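Local coordinates for protein 2-oxoglutarate dehydrogenase E3 component (Thermus thermophilus, PDB 2YQU) that probably oxidises protein-bound dihydrolipoyl groups with NAD(+), working through one FAD per subunit and a redox-active disulfide as the E3 component of 2-oxoglutarate dehydrogenase, at residues A130-I135 against H296-G301; F368-S373 against G384-L389. One frame throughout, in Å; residues are numbered along the deposited sequence.

Interaction 1. Residues A130-I135 against H296-G301; sequences ARYILI and HIYAIG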
loop_
_atom_site.group_PDB
_atom_site.type_symbol
_atom_site.label_atom_id
_atom_site.label_comp_id
_atom_site.label_asym_id
_atom_site.label_seq_id
_atom_site.Cartn_x
_atom_site.Cartn_y
_atom_site.Cartn_z
ATOM N N ALA A 130 -41.974 -4.353 -8.848
ATOM C CA ALA A 130 -40.811 -3.949 -9.621
ATOM C C ALA A 130 -40.638 -4.817 -10.855
ATOM O O ALA A 130 -41.110 -5.961 -10.906
ATOM C CB ALA A 130 -39.552 -3.994 -8.764
ATOM N N ARG A 131 -39.958 -4.256 -11.853
ATOM C CA ARG A 131 -39.629 -4.981 -13.072
ATOM C C ARG A 131 -38.557 -6.022 -12.774
ATOM O O ARG A 131 -38.655 -7.164 -13.215
ATOM C CB ARG A 131 -39.147 -4.008 -14.151
ATOM C CG ARG A 131 -38.789 -4.658 -15.480
ATOM C CD ARG A 131 -38.457 -3.663 -16.581
ATOM N NE ARG A 131 -38.309 -4.319 -17.881
ATOM C CZ ARG A 131 -37.787 -3.746 -18.966
ATOM N NH1 ARG A 131 -37.346 -2.490 -18.928
ATOM N NH2 ARG A 131 -37.701 -4.437 -20.099
ATOM N N TYR A 132 -37.537 -5.598 -12.022
ATOM C CA TYR A 132 -36.433 -6.446 -11.594
ATOM C C TYR A 132 -36.346 -6.448 -10.067
ATOM O O TYR A 132 -36.586 -5.431 -9.434
ATOM C CB TYR A 132 -35.115 -5.907 -12.134
ATOM C CG TYR A 132 -35.019 -5.882 -13.632
ATOM C CD1 TYR A 132 -35.200 -4.702 -14.343
ATOM C CD2 TYR A 132 -34.720 -7.041 -14.338
ATOM C CE1 TYR A 132 -35.101 -4.683 -15.733
ATOM C CE2 TYR A 132 -34.622 -7.035 -15.725
ATOM C CZ TYR A 132 -34.812 -5.854 -16.410
ATOM O OH TYR A 132 -34.712 -5.845 -17.782
ATOM N N ILE A 133 -36.009 -7.593 -9.486
ATOM C CA ILE A 133 -35.783 -7.704 -8.046
ATOM C C ILE A 133 -34.394 -8.283 -7.831
ATOM O O ILE A 133 -34.012 -9.222 -8.518
ATOM C CB ILE A 133 -36.836 -8.599 -7.404
ATOM C CG1 ILE A 133 -38.226 -8.014 -7.669
ATOM C CG2 ILE A 133 -36.576 -8.752 -5.901
ATOM C CD1 ILE A 133 -39.356 -8.875 -7.184
ATOM N N LEU A 134 -33.663 -7.710 -6.883
ATOM C CA LEU A 134 -32.295 -8.098 -6.590
ATOM C C LEU A 134 -32.238 -8.515 -5.136
ATOM O O LEU A 134 -32.415 -7.681 -4.254
ATOM C CB LEU A 134 -31.355 -6.920 -6.826
ATOM C CG LEU A 134 -29.891 -7.119 -6.439
ATOM C CD1 LEU A 134 -29.271 -8.263 -7.212
ATOM C CD2 LEU A 134 -29.126 -5.828 -6.661
ATOM N N ILE A 135 -32.022 -9.803 -4.911
ATOM C CA ILE A 135 -31.891 -10.369 -3.566
ATOM C C ILE A 135 -30.446 -10.233 -3.111
ATOM O O ILE A 135 -29.551 -10.825 -3.712
ATOM C CB ILE A 135 -32.312 -11.851 -3.538
ATOM C CG1 ILE A 135 -33.761 -12.010 -4.033
ATOM C CG2 ILE A 135 -32.195 -12.405 -2.119
ATOM C CD1 ILE A 135 -34.123 -13.407 -4.409
ATOM N N HIS A 296 -35.907 -12.273 -14.207
ATOM C CA HIS A 296 -35.893 -10.882 -13.743
ATOM C C HIS A 296 -35.530 -10.738 -12.258
ATOM O O HIS A 296 -35.556 -9.632 -11.718
ATOM C CB HIS A 296 -37.249 -10.209 -14.004
ATOM C CG HIS A 296 -38.368 -10.762 -13.180
ATOM N ND1 HIS A 296 -39.122 -11.842 -13.583
ATOM C CD2 HIS A 296 -38.849 -10.401 -11.965
ATOM C CE1 HIS A 296 -40.027 -12.115 -12.658
ATOM N NE2 HIS A 296 -39.879 -11.258 -11.663
ATOM N N ILE A 297 -35.242 -11.855 -11.597
ATOM C CA ILE A 297 -34.807 -11.840 -10.206
ATOM C C ILE A 297 -33.356 -12.273 -10.172
ATOM O O ILE A 297 -33.021 -13.353 -10.649
ATOM C CB ILE A 297 -35.643 -12.771 -9.336
ATOM C CG1 ILE A 297 -37.121 -12.417 -9.462
ATOM C CG2 ILE A 297 -35.220 -12.633 -7.879
ATOM C CD1 ILE A 297 -38.013 -13.284 -8.632
ATOM N N TYR A 298 -32.517 -11.409 -9.622
ATOM C CA TYR A 298 -31.091 -11.641 -9.514
ATOM C C TYR A 298 -30.737 -11.847 -8.044
ATOM O O TYR A 298 -31.482 -11.448 -7.160
ATOM C CB TYR A 298 -30.322 -10.438 -10.035
ATOM C CG TYR A 298 -30.426 -10.173 -11.529
ATOM C CD1 TYR A 298 -31.633 -9.802 -12.114
ATOM C CD2 TYR A 298 -29.304 -10.237 -12.337
ATOM C CE1 TYR A 298 -31.721 -9.531 -13.479
ATOM C CE2 TYR A 298 -29.378 -9.969 -13.702
ATOM C CZ TYR A 298 -30.586 -9.621 -14.265
ATOM O OH TYR A 298 -30.647 -9.356 -15.621
ATOM N N ALA A 299 -29.584 -12.449 -7.785
ATOM C CA ALA A 299 -29.082 -12.595 -6.414
ATOM C C ALA A 299 -27.573 -12.431 -6.389
ATOM O O ALA A 299 -26.891 -12.850 -7.319
ATOM C CB ALA A 299 -29.473 -13.941 -5.848
ATOM N N ILE A 300 -27.074 -11.825 -5.315
ATOM C CA ILE A 300 -25.665 -11.423 -5.204
ATOM C C ILE A 300 -25.151 -11.510 -3.772
ATOM O O ILE A 300 -25.917 -11.578 -2.822
ATOM C CB ILE A 300 -25.472 -9.958 -5.674
ATOM C CG1 ILE A 300 -26.295 -8.998 -4.793
ATOM C CG2 ILE A 300 -25.815 -9.805 -7.163
ATOM C CD1 ILE A 300 -25.955 -7.513 -4.934
ATOM N N GLY A 301 -23.834 -11.446 -3.633
ATOM C CA GLY A 301 -23.203 -11.356 -2.338
ATOM C C GLY A 301 -23.181 -12.657 -1.571
ATOM O O GLY A 301 -23.152 -13.741 -2.148
#
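The carbonyl oxygen of Y298 takes the amide of I135, N to O 2.8 Å, with the donor tilted 25° out of the carbonyl plane, and it also receives a C-H contact from L134 CA. The same residue donates too: Y298 N gives a hydrogen bond to I133 O at 2.9 Å. I133 N to H296 O and I300 N to I135 O, both 3.1 Å, complete the alternation of two parallel strands in register, I133 beside I297 and I135 beside A299. On the face carrying L134 and Y298, L134 CD1 lies 3.7 Å from Y298 CB and also meets I300 CG2. L134 CD2 meets I300 CD1 at 4.0 Å, while Y132 and Y298 run side by side, CD2 to CE1. The Y298 hydroxyl continues to H323 of helix 310-326. On the other face I135 CD1 touches I297 CG2 at 3.7 Å; the I297 chi1 of -55°, with CG1 opposite the carbonyl carbon, leaves CG2 on the side where I135 lies. With an alanine at I300, L134 CD2 would probably lose this neighbour and the leucine turn more freely, though CD1 would keep Y298 CB. H296 CB rests 3.4 Å from R131 O. On its other edge, through the backbone of L134, strand 133-135 pairs with strand 2-7, making it an inner strand and 297-299 an outermost one of the parallel, Rossmann-type sheet of the FAD-binding domain, where G301 touches the cofactor.

Interaction 2. Residues F368-S373 against G384-L389; sequences FPYSAS and GFIKVL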
loop_
_atom_site.group_PDB
_atom_site.type_symbol
_atom_site.label_atom_id
_atom_site.label_comp_id
_atom_site.label_asym_id
_atom_site.label_seq_id
_atom_site.Cartn_x
_atom_site.Cartn_y
_atom_site.Cartn_z
ATOM N N PHE A 368 9.697 -13.535 -3.147
ATOM C CA PHE A 368 10.624 -12.558 -2.598
ATOM C C PHE A 368 10.269 -12.284 -1.134
ATOM O O PHE A 368 9.110 -11.990 -0.811
ATOM C CB PHE A 368 10.590 -11.270 -3.412
ATOM C CG PHE A 368 11.762 -10.384 -3.167
ATOM C CD1 PHE A 368 12.973 -10.637 -3.797
ATOM C CD2 PHE A 368 11.674 -9.307 -2.293
ATOM C CE1 PHE A 368 14.059 -9.828 -3.567
ATOM C CE2 PHE A 368 12.760 -8.482 -2.078
ATOM C CZ PHE A 368 13.957 -8.748 -2.709
ATOM N N PRO A 369 11.249 -12.405 -0.244
ATOM C CA PRO A 369 11.002 -12.255 1.192
ATOM C C PRO A 369 11.117 -10.812 1.649
ATOM O O PRO A 369 11.916 -10.051 1.090
ATOM C CB PRO A 369 12.131 -13.072 1.809
ATOM C CG PRO A 369 13.270 -12.863 0.859
ATOM C CD PRO A 369 12.672 -12.689 -0.519
ATOM N N TYR A 370 10.336 -10.454 2.668
ATOM C CA TYR A 370 10.429 -9.143 3.310
ATOM C C TYR A 370 11.826 -8.875 3.873
ATOM O O TYR A 370 12.220 -7.721 4.021
ATOM C CB TYR A 370 9.409 -9.016 4.446
ATOM C CG TYR A 370 8.048 -8.485 4.039
ATOM C CD1 TYR A 370 7.571 -7.286 4.552
ATOM C CD2 TYR A 370 7.228 -9.191 3.161
ATOM C CE1 TYR A 370 6.318 -6.799 4.208
ATOM C CE2 TYR A 370 5.981 -8.709 2.806
ATOM C CZ TYR A 370 5.531 -7.511 3.323
ATOM O OH TYR A 370 4.288 -7.047 2.981
ATOM N N SER A 371 12.569 -9.935 4.179
ATOM C CA SER A 371 13.915 -9.811 4.742
ATOM C C SER A 371 14.900 -9.189 3.768
ATOM O O SER A 371 15.908 -8.629 4.187
ATOM C CB SER A 371 14.438 -11.179 5.187
ATOM O OG SER A 371 14.487 -12.083 4.106
ATOM N N ALA A 372 14.609 -9.293 2.476
ATOM C CA ALA A 372 15.447 -8.692 1.436
ATOM C C ALA A 372 14.962 -7.299 0.987
ATOM O O ALA A 372 15.526 -6.723 0.057
ATOM C CB ALA A 372 15.529 -9.636 0.249
ATOM N N SER A 373 13.915 -6.774 1.633
ATOM C CA SER A 373 13.331 -5.476 1.283
ATOM C C SER A 373 13.952 -4.331 2.085
ATOM O O SER A 373 13.921 -4.353 3.318
ATOM C CB SER A 373 11.820 -5.486 1.535
ATOM O OG SER A 373 11.310 -4.171 1.545
ATOM N N GLY A 384 7.969 -12.385 6.432
ATOM C CA GLY A 384 6.956 -12.374 5.399
ATOM C C GLY A 384 7.523 -12.611 4.023
ATOM O O GLY A 384 8.736 -12.663 3.832
ATOM N N PHE A 385 6.625 -12.768 3.059
ATOM C CA PHE A 385 7.008 -12.918 1.662
ATOM C C PHE A 385 5.829 -12.605 0.760
ATOM O O PHE A 385 4.688 -12.543 1.208
ATOM C CB PHE A 385 7.484 -14.353 1.386
ATOM C CG PHE A 385 6.398 -15.396 1.548
ATOM C CD1 PHE A 385 5.563 -15.726 0.480
ATOM C CD2 PHE A 385 6.224 -16.051 2.761
ATOM C CE1 PHE A 385 4.562 -16.685 0.629
ATOM C CE2 PHE A 385 5.226 -17.015 2.916
ATOM C CZ PHE A 385 4.397 -17.332 1.848
ATOM N N ILE A 386 6.120 -12.383 -0.513
ATOM C CA ILE A 386 5.093 -12.406 -1.553
ATOM C C ILE A 386 5.510 -13.417 -2.614
ATOM O O ILE A 386 6.682 -13.525 -2.958
ATOM C CB ILE A 386 4.868 -11.002 -2.177
ATOM C CG1 ILE A 386 4.292 -10.042 -1.131
ATOM C CG2 ILE A 386 3.914 -11.094 -3.384
ATOM C CD1 ILE A 386 4.226 -8.598 -1.584
ATOM N N LYS A 387 4.523 -14.148 -3.114
ATOM C CA LYS A 387 4.699 -15.220 -4.062
ATOM C C LYS A 387 3.804 -14.938 -5.268
ATOM O O LYS A 387 2.611 -14.666 -5.112
ATOM C CB LYS A 387 4.324 -16.534 -3.372
ATOM C CG LYS A 387 4.074 -17.708 -4.263
ATOM C CD LYS A 387 4.121 -19.018 -3.485
ATOM C CE LYS A 387 2.768 -19.387 -2.876
ATOM N NZ LYS A 387 2.792 -20.740 -2.214
ATOM N N VAL A 388 4.388 -14.973 -6.459
ATOM C CA VAL A 388 3.658 -14.859 -7.712
ATOM C C VAL A 388 3.645 -16.217 -8.419
ATOM O O VAL A 388 4.680 -16.856 -8.577
ATOM C CB VAL A 388 4.279 -13.784 -8.627
ATOM C CG1 VAL A 388 3.635 -13.800 -10.031
ATOM C CG2 VAL A 388 4.162 -12.403 -7.989
ATOM N N LEU A 389 2.461 -16.650 -8.830
ATOM C CA LEU A 389 2.300 -17.877 -9.600
ATOM C C LEU A 389 2.012 -17.481 -11.040
ATOM O O LEU A 389 1.085 -16.737 -11.285
ATOM C CB LEU A 389 1.146 -18.699 -9.033
ATOM C CG LEU A 389 1.223 -18.943 -7.523
ATOM C CD1 LEU A 389 0.071 -19.788 -7.044
ATOM C CD2 LEU A 389 2.551 -19.591 -7.162
HETATM O O HOH W 1 11.147 -12.507 5.134
#
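F368 and I386 form an antiparallel hydrogen-bonded pair: F368 N to I386 O and I386 N to F368 O are each 3.0 Å, and both bonds are nearly straight at the hydrogen. P369 faces F385 in the next, non-hydrogen-bonded pair, where the strands close to 4.1 Å between P369 CA and F385 CA. The proline has no N-H to offer. The pairing then ends at G384 O, which two groups grip. Y370 N reaches it from above the carbonyl plane, 54° out, and a water donates to it at 2.7 Å while accepting from S371 N, so the first turn of the 3-10 segment 370-372 is tied to G384, at the edge of the pairing. The Y370 ring lies obliquely against the same backbone, its CD2 3.5 Å from G384 C and 3.6 Å from F385 N. G384 has no side chain, which suits the close approach of the Y370 ring; its phi of 124° is one that glycine readily adopts. Farther along the ring, CE2 makes a looser contact with I386 CG1. F385 CG sits between its backbone N and carbonyl carbon (chi1 65°), and its ring leads off to a cation-pi contact with K367, while CB stays 3.6 Å from F368 O. Within the dimerisation domain's antiparallel sheet, strand 385-391 has 363-369 at one side and 397-404 at the other; I386 and Y370 both pack on helices 407-419 and 438-449, and the Y370 hydroxyl bonds to A405 O.

Interactions 1 and 2 belong to different domains and do not meet: their centres are 43 Å apart, their nearest atoms about 24 Å, on opposite sides of the chain's centre. They are also in series along the chain, the parallel pairing of 130-135 with 296-301 being complete before the antiparallel pairing of 368-373 with 384-389 begins. Interaction 1 runs straight into the cofactor site, with the I300 side chain about 6 Å from FAD and about 3 Å from G12, an FAD-binding residue. Interaction 2 stands farther back: the F368 side chain is about 10 Å from that of H434, an FAD-binding residue and the predicted proton acceptor.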